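Local structure of ferredoxin (Mycobacterium smegmatis, 2V2K) at residues A[1-6]-A[66-71]; A[7-12]-A[98-103]. The protein transfers electrons in a wide variety of metabolic reactions, using one [3Fe-4S] and one [4Fe-4S] cluster. All blocks are in the same frame, centred on the assembly; numbering follows the deposited sequence. Where two conformers were deposited one is given.

Contact 1: A[1-6]-A[66-71]. With F3S (Fe3-s4 cluster), chain C.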
loop_
_atom_site.group_PDB
_atom_site.type_symbol
_atom_site.label_atom_id
_atom_site.label_comp_id
_atom_site.label_asym_id
_atom_site.label_seq_id
_atom_site.Cartn_x
_atom_site.Cartn_y
_atom_site.Cartn_z
ATOM N N THR A 1 -8.510 4.667 7.556
ATOM C CA THR A 1 -7.400 3.879 7.033
ATOM C C THR A 1 -6.244 4.775 6.601
ATOM O O THR A 1 -6.433 5.959 6.325
ATOM C CB THR A 1 -7.838 3.010 5.840
ATOM O OG1 THR A 1 -6.819 2.046 5.548
ATOM C CG2 THR A 1 -8.079 3.875 4.611
ATOM N N TYR A 2 -5.046 4.201 6.546
ATOM C CA TYR A 2 -3.921 4.858 5.935
ATOM C C TYR A 2 -3.770 4.305 4.486
ATOM O O TYR A 2 -4.354 3.264 4.137
ATOM C CB TYR A 2 -2.656 4.651 6.787
ATOM C CG TYR A 2 -2.608 5.554 8.012
ATOM C CD1 TYR A 2 -1.594 6.497 8.166
ATOM C CD2 TYR A 2 -3.606 5.506 8.983
ATOM C CE1 TYR A 2 -1.553 7.336 9.283
ATOM C CE2 TYR A 2 -3.574 6.340 10.104
ATOM C CZ TYR A 2 -2.545 7.244 10.249
ATOM O OH TYR A 2 -2.509 8.079 11.358
ATOM N N VAL A 3 -3.029 5.045 3.668
ATOM C CA VAL A 3 -2.923 4.854 2.204
ATOM C C VAL A 3 -1.457 4.974 1.759
ATOM O O VAL A 3 -0.767 5.920 2.152
ATOM C CB VAL A 3 -3.794 5.887 1.431
ATOM C CG1 VAL A 3 -3.624 5.719 -0.072
ATOM C CG2 VAL A 3 -5.256 5.743 1.856
ATOM N N ILE A 4 -0.981 4.012 0.957
ATOM C CA ILE A 4 0.318 4.134 0.290
ATOM C C ILE A 4 0.093 4.794 -1.090
ATOM O O ILE A 4 -0.725 4.334 -1.896
ATOM C CB ILE A 4 1.044 2.761 0.183
ATOM C CG1 ILE A 4 1.183 2.115 1.578
ATOM C CG2 ILE A 4 2.408 2.932 -0.477
ATOM C CD1 ILE A 4 1.932 0.787 1.621
ATOM N N ALA A 5 0.848 5.862 -1.344
ATOM C CA ALA A 5 0.754 6.656 -2.585
ATOM C C ALA A 5 2.006 6.474 -3.496
ATOM O O ALA A 5 2.877 5.619 -3.216
ATOM C CB ALA A 5 0.541 8.152 -2.221
ATOM N N GLU A 6 2.095 7.287 -4.558
ATOM C CA GLU A 6 3.063 7.098 -5.672
ATOM C C GLU A 6 4.551 6.953 -5.326
ATOM O O GLU A 6 5.245 6.224 -6.019
ATOM C CB GLU A 6 2.907 8.213 -6.735
ATOM C CG GLU A 6 3.608 7.890 -8.088
ATOM C CD GLU A 6 2.964 8.570 -9.320
ATOM O OE1 GLU A 6 1.750 8.372 -9.597
ATOM O OE2 GLU A 6 3.692 9.278 -10.050
ATOM N N SER A 66 -6.010 9.366 -6.333
ATOM C CA SER A 66 -6.554 8.117 -6.844
ATOM C C SER A 66 -5.953 6.885 -6.144
ATOM O O SER A 66 -6.471 5.779 -6.290
ATOM C CB SER A 66 -6.341 8.024 -8.354
ATOM O OG SER A 66 -4.967 7.770 -8.617
ATOM N N TYR A 67 -4.881 7.084 -5.375
ATOM C CA TYR A 67 -4.203 5.965 -4.692
ATOM C C TYR A 67 -5.016 5.278 -3.584
ATOM O O TYR A 67 -4.863 4.087 -3.384
ATOM C CB TYR A 67 -2.789 6.352 -4.204
ATOM C CG TYR A 67 -1.764 6.296 -5.316
ATOM C CD1 TYR A 67 -1.017 5.138 -5.554
ATOM C CD2 TYR A 67 -1.576 7.381 -6.164
ATOM C CE1 TYR A 67 -0.093 5.076 -6.585
ATOM C CE2 TYR A 67 -0.670 7.329 -7.200
ATOM C CZ TYR A 67 0.083 6.182 -7.419
ATOM O OH TYR A 67 0.986 6.131 -8.474
ATOM N N ALA A 68 -5.901 5.998 -2.900
ATOM C CA ALA A 68 -6.810 5.349 -1.947
ATOM C C ALA A 68 -7.669 4.248 -2.572
ATOM O O ALA A 68 -7.735 3.148 -2.049
ATOM C CB ALA A 68 -7.699 6.391 -1.248
ATOM N N GLN A 69 -8.342 4.545 -3.686
ATOM C CA GLN A 69 -9.037 3.496 -4.427
ATOM C C GLN A 69 -8.113 2.370 -4.924
ATOM O O GLN A 69 -8.533 1.206 -4.979
ATOM C CB GLN A 69 -9.777 4.076 -5.632
ATOM C CG GLN A 69 -10.725 3.083 -6.278
ATOM C CD GLN A 69 -11.864 2.666 -5.347
ATOM O OE1 GLN A 69 -12.109 1.473 -5.133
ATOM N NE2 GLN A 69 -12.556 3.657 -4.776
ATOM N N ALA A 70 -6.880 2.719 -5.275
ATOM C CA ALA A 70 -5.919 1.741 -5.772
ATOM C C ALA A 70 -5.565 0.722 -4.695
ATOM O O ALA A 70 -5.417 -0.467 -4.978
ATOM C CB ALA A 70 -4.665 2.440 -6.277
ATOM N N ASN A 71 -5.431 1.193 -3.461
ATOM C CA ASN A 71 -5.135 0.317 -2.333
ATOM C C ASN A 71 -6.248 -0.696 -2.085
ATOM O O ASN A 71 -5.985 -1.859 -1.780
ATOM C CB ASN A 71 -4.882 1.139 -1.068
ATOM C CG ASN A 71 -3.474 1.700 -1.011
ATOM O OD1 ASN A 71 -2.755 1.505 -0.031
ATOM N ND2 ASN A 71 -3.073 2.402 -2.064
HETATM FE FE1 F3S C . -2.954 0.814 9.452
HETATM FE FE3 F3S C . -0.322 1.587 9.427
HETATM FE FE4 F3S C . -1.047 -0.854 10.327
HETATM S S1 F3S C . -2.116 2.836 10.066
HETATM S S2 F3S C . -3.100 -0.540 11.305
HETATM S S3 F3S C . -1.310 -0.055 8.141
HETATM S S4 F3S C . 0.571 0.519 11.267
#
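Strand 2-4 of the ferredoxin core, which pairs with strand 54-56, is crossed here by helix 67-73. The axes of strand 2-4 and helix residues 67-71 pass 7.6 Å apart, at 94°, nearly perpendicular. Asn71 binds both the backbone N and O of Ile4 with its side-chain amide. Asn71 ND2 donates to Ile4 O at 3.0 Å, in the carbonyl plane and on a lone pair. Asn71 OD1 accepts from Ile4 N at 3.2 Å, a fairly straight bond whose donor sits above the amide carbonyl plane. ND2 also donates to Tyr67 O one turn earlier, which fixes the rotation of the amide. OD1 has a further donor in Ile34 N. Val3 CG1 lies 3.6 Å from Ala68 N, and Val3 CG2 rests on Ala68 CB. One face of the Tyr67 ring lies against the backbone of Ala5 and Glu6, with Glu6 N over its centre. Tyr67 OH donates to Glu6 OE1 at 2.6 Å, on the anti side and 23° out of the carboxylate plane. On the strand side turned away from the helix, Tyr2 CD2 is 3.2 Å from cluster sulfur S1. A helix of the C-terminal extension thus packs across strand pair 2-4/54-56 of a two-cluster ferredoxin fold.

Contact 2: A[7-12]-A[98-103]. With F3S (Fe3-s4 cluster), chain D.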
loop_
_atom_site.group_PDB
_atom_site.type_symbol
_atom_site.label_atom_id
_atom_site.label_comp_id
_atom_site.label_asym_id
_atom_site.label_seq_id
_atom_site.Cartn_x
_atom_site.Cartn_y
_atom_site.Cartn_z
ATOM N N PRO A 7 5.051 7.613 -4.249
ATOM C CA PRO A 7 6.480 7.450 -3.929
ATOM C C PRO A 7 6.976 6.037 -3.651
ATOM O O PRO A 7 8.166 5.778 -3.831
ATOM C CB PRO A 7 6.678 8.343 -2.703
ATOM C CG PRO A 7 5.580 9.339 -2.795
ATOM C CD PRO A 7 4.409 8.570 -3.333
ATOM N N CYS A 8 6.090 5.135 -3.250
ATOM C CA CYS A 8 6.456 3.734 -3.057
ATOM C C CYS A 8 6.796 2.999 -4.362
ATOM O O CYS A 8 7.549 2.024 -4.322
ATOM C CB CYS A 8 5.318 2.986 -2.338
ATOM S SG CYS A 8 5.686 1.265 -1.890
ATOM N N VAL A 9 6.232 3.449 -5.487
ATOM C CA VAL A 9 6.284 2.688 -6.760
ATOM C C VAL A 9 7.729 2.501 -7.208
ATOM O O VAL A 9 8.481 3.480 -7.327
ATOM C CB VAL A 9 5.452 3.335 -7.882
ATOM C CG1 VAL A 9 5.732 2.624 -9.247
ATOM C CG2 VAL A 9 3.967 3.304 -7.522
ATOM N N ASP A 10 8.104 1.237 -7.368
ATOM C CA ASP A 10 9.462 0.807 -7.729
ATOM C C ASP A 10 10.539 1.283 -6.732
ATOM O O ASP A 10 11.726 1.410 -7.090
ATOM C CB ASP A 10 9.809 1.231 -9.166
ATOM C CG ASP A 10 8.818 0.686 -10.214
ATOM O OD1 ASP A 10 8.124 -0.338 -9.969
ATOM O OD2 ASP A 10 8.771 1.279 -11.316
ATOM N N VAL A 11 10.114 1.550 -5.492
ATOM C CA VAL A 11 11.028 1.794 -4.377
ATOM C C VAL A 11 10.877 0.646 -3.375
ATOM O O VAL A 11 11.838 -0.072 -3.101
ATOM C CB VAL A 11 10.795 3.195 -3.726
ATOM C CG1 VAL A 11 11.749 3.442 -2.546
ATOM C CG2 VAL A 11 10.960 4.267 -4.760
ATOM N N LYS A 12 9.673 0.472 -2.837
ATOM C CA LYS A 12 9.372 -0.655 -1.923
ATOM C C LYS A 12 10.430 -0.875 -0.821
ATOM O O LYS A 12 11.018 -1.955 -0.709
ATOM C CB LYS A 12 9.120 -1.945 -2.711
ATOM C CG LYS A 12 7.794 -1.935 -3.487
ATOM C CD LYS A 12 7.724 -2.965 -4.605
ATOM C CE LYS A 12 7.880 -4.383 -4.131
ATOM N NZ LYS A 12 7.904 -5.383 -5.259
ATOM N N LYS A 98 -0.182 -0.789 -12.737
ATOM C CA LYS A 98 0.538 -1.626 -13.703
ATOM C C LYS A 98 1.004 -0.809 -14.903
ATOM O O LYS A 98 2.072 -1.059 -15.440
ATOM C CB LYS A 98 -0.341 -2.764 -14.214
ATOM C CG LYS A 98 -0.383 -3.944 -13.294
ATOM C CD LYS A 98 -0.960 -5.160 -13.996
ATOM C CE LYS A 98 -2.446 -5.043 -14.210
ATOM N NZ LYS A 98 -3.011 -6.376 -14.533
ATOM N N ASP A 99 0.190 0.154 -15.321
ATOM C CA ASP A 99 0.478 0.958 -16.496
ATOM C C ASP A 99 1.534 2.038 -16.301
ATOM O O ASP A 99 2.051 2.544 -17.281
ATOM C CB ASP A 99 -0.800 1.623 -16.997
ATOM C CG ASP A 99 -1.784 0.632 -17.610
ATOM O OD1 ASP A 99 -1.385 -0.508 -17.985
ATOM O OD2 ASP A 99 -2.974 1.010 -17.720
ATOM N N LEU A 100 1.873 2.395 -15.063
ATOM C CA LEU A 100 2.896 3.424 -14.847
ATOM C C LEU A 100 4.255 3.039 -15.470
ATOM O O LEU A 100 4.691 1.914 -15.323
ATOM C CB LEU A 100 3.093 3.673 -13.347
ATOM C CG LEU A 100 1.940 4.296 -12.573
ATOM C CD1 LEU A 100 2.283 4.283 -11.098
ATOM C CD2 LEU A 100 1.652 5.705 -13.039
ATOM N N PRO A 101 4.954 3.984 -16.150
ATOM C CA PRO A 101 6.303 3.605 -16.631
ATOM C C PRO A 101 7.256 3.249 -15.479
ATOM O O PRO A 101 7.006 3.675 -14.354
ATOM C CB PRO A 101 6.803 4.867 -17.353
ATOM C CG PRO A 101 5.558 5.676 -17.636
ATOM C CD PRO A 101 4.601 5.366 -16.520
ATOM N N PRO A 102 8.325 2.470 -15.757
ATOM C CA PRO A 102 9.324 2.187 -14.730
ATOM C C PRO A 102 9.834 3.463 -14.063
ATOM O O PRO A 102 10.074 4.463 -14.749
ATOM C CB PRO A 102 10.470 1.538 -15.505
ATOM C CG PRO A 102 9.845 0.983 -16.738
ATOM C CD PRO A 102 8.659 1.841 -17.047
ATOM N N GLN A 103 10.017 3.418 -12.746
ATOM C CA GLN A 103 10.564 4.553 -11.985
ATOM C C GLN A 103 11.826 4.127 -11.216
ATOM O O GLN A 103 12.090 2.937 -11.015
ATOM C CB GLN A 103 9.488 5.130 -11.043
ATOM C CG GLN A 103 8.087 5.122 -11.675
ATOM C CD GLN A 103 7.076 6.036 -11.000
ATOM O OE1 GLN A 103 7.370 6.685 -9.994
ATOM N NE2 GLN A 103 5.864 6.091 -11.562
HETATM FE FE1 F3S D . 6.675 0.868 2.832
HETATM FE FE3 F3S D . 6.752 1.565 0.279
HETATM FE FE4 F3S D . 7.689 3.217 2.124
HETATM S S1 F3S D . 7.150 -0.396 1.010
HETATM S S2 F3S D . 8.470 1.905 3.760
HETATM S S3 F3S D . 5.587 2.475 1.824
HETATM S S4 F3S D . 8.463 2.833 -0.011
#
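Residues 7-12 curl from a short 3-10 segment into a turn, where Cys8 O accepts from both Val11 N and Lys12 N, and the irregular chain 98-103 passes outside it with Asp10 and Gln103 CA atoms 5.8 Å apart. Gln103 N donates to Asp10 OD2 at 2.9 Å. The bond is nearly straight (161°) and uses the anti lone pair, which points away from OD1. OD1 is taken by a salt bridge from Arg30, so both carboxylate oxygens are engaged. With CG anti to the carbonyl carbon (chi1 -57°), the Asp10 carboxylate reaches Gln103 N, and Asp10 OD2 also lies 3.6 Å from Pro102 CA. Beside this polar link, Val9 points its two methyl groups at different partners. Val9 CG2 meets Leu100 CD1 at 4.1 Å. Val9 CG1 is 4.1 Å from Gln103 CD, at the end of that extended side chain. On the cluster side of the turn, Cys8 SG binds iron FE3 at 2.4 Å, and Lys12 NZ forms a salt bridge with Glu27. Arg30 also donates to Leu100 O, so it bridges the two segments. The chemistry implies a tail held at the surface by one hydrogen bond to Asp10, a small apolar patch and Arg30, which probably balances the carboxylate.

Overall arrangement
Contact 1 is buried near the middle of the chain, and contact 2 lies at the surface; their centres are about 14 Å apart. The first segments follow each other directly, so 1-12 runs from one cluster to the other. Both clusters are modelled as Fe3-S4. By similarity, the one beside Tyr2 probably sits in the [4Fe-4S] site. Ile4 touches the second cluster, the one Cys8 binds, which is consistent with the [3Fe-4S] site. Tyr67 joins the two contacts: Tyr67 OH is 3.5 Å from Leu100 CD1 and 4.2 Å from Val9 CG2. Helix 95-98, which leads into 98-103, also packs on Tyr67 and Ala70 through Ile97. The C-terminal part thus packs on the cluster-binding N-terminal segment at two successive places.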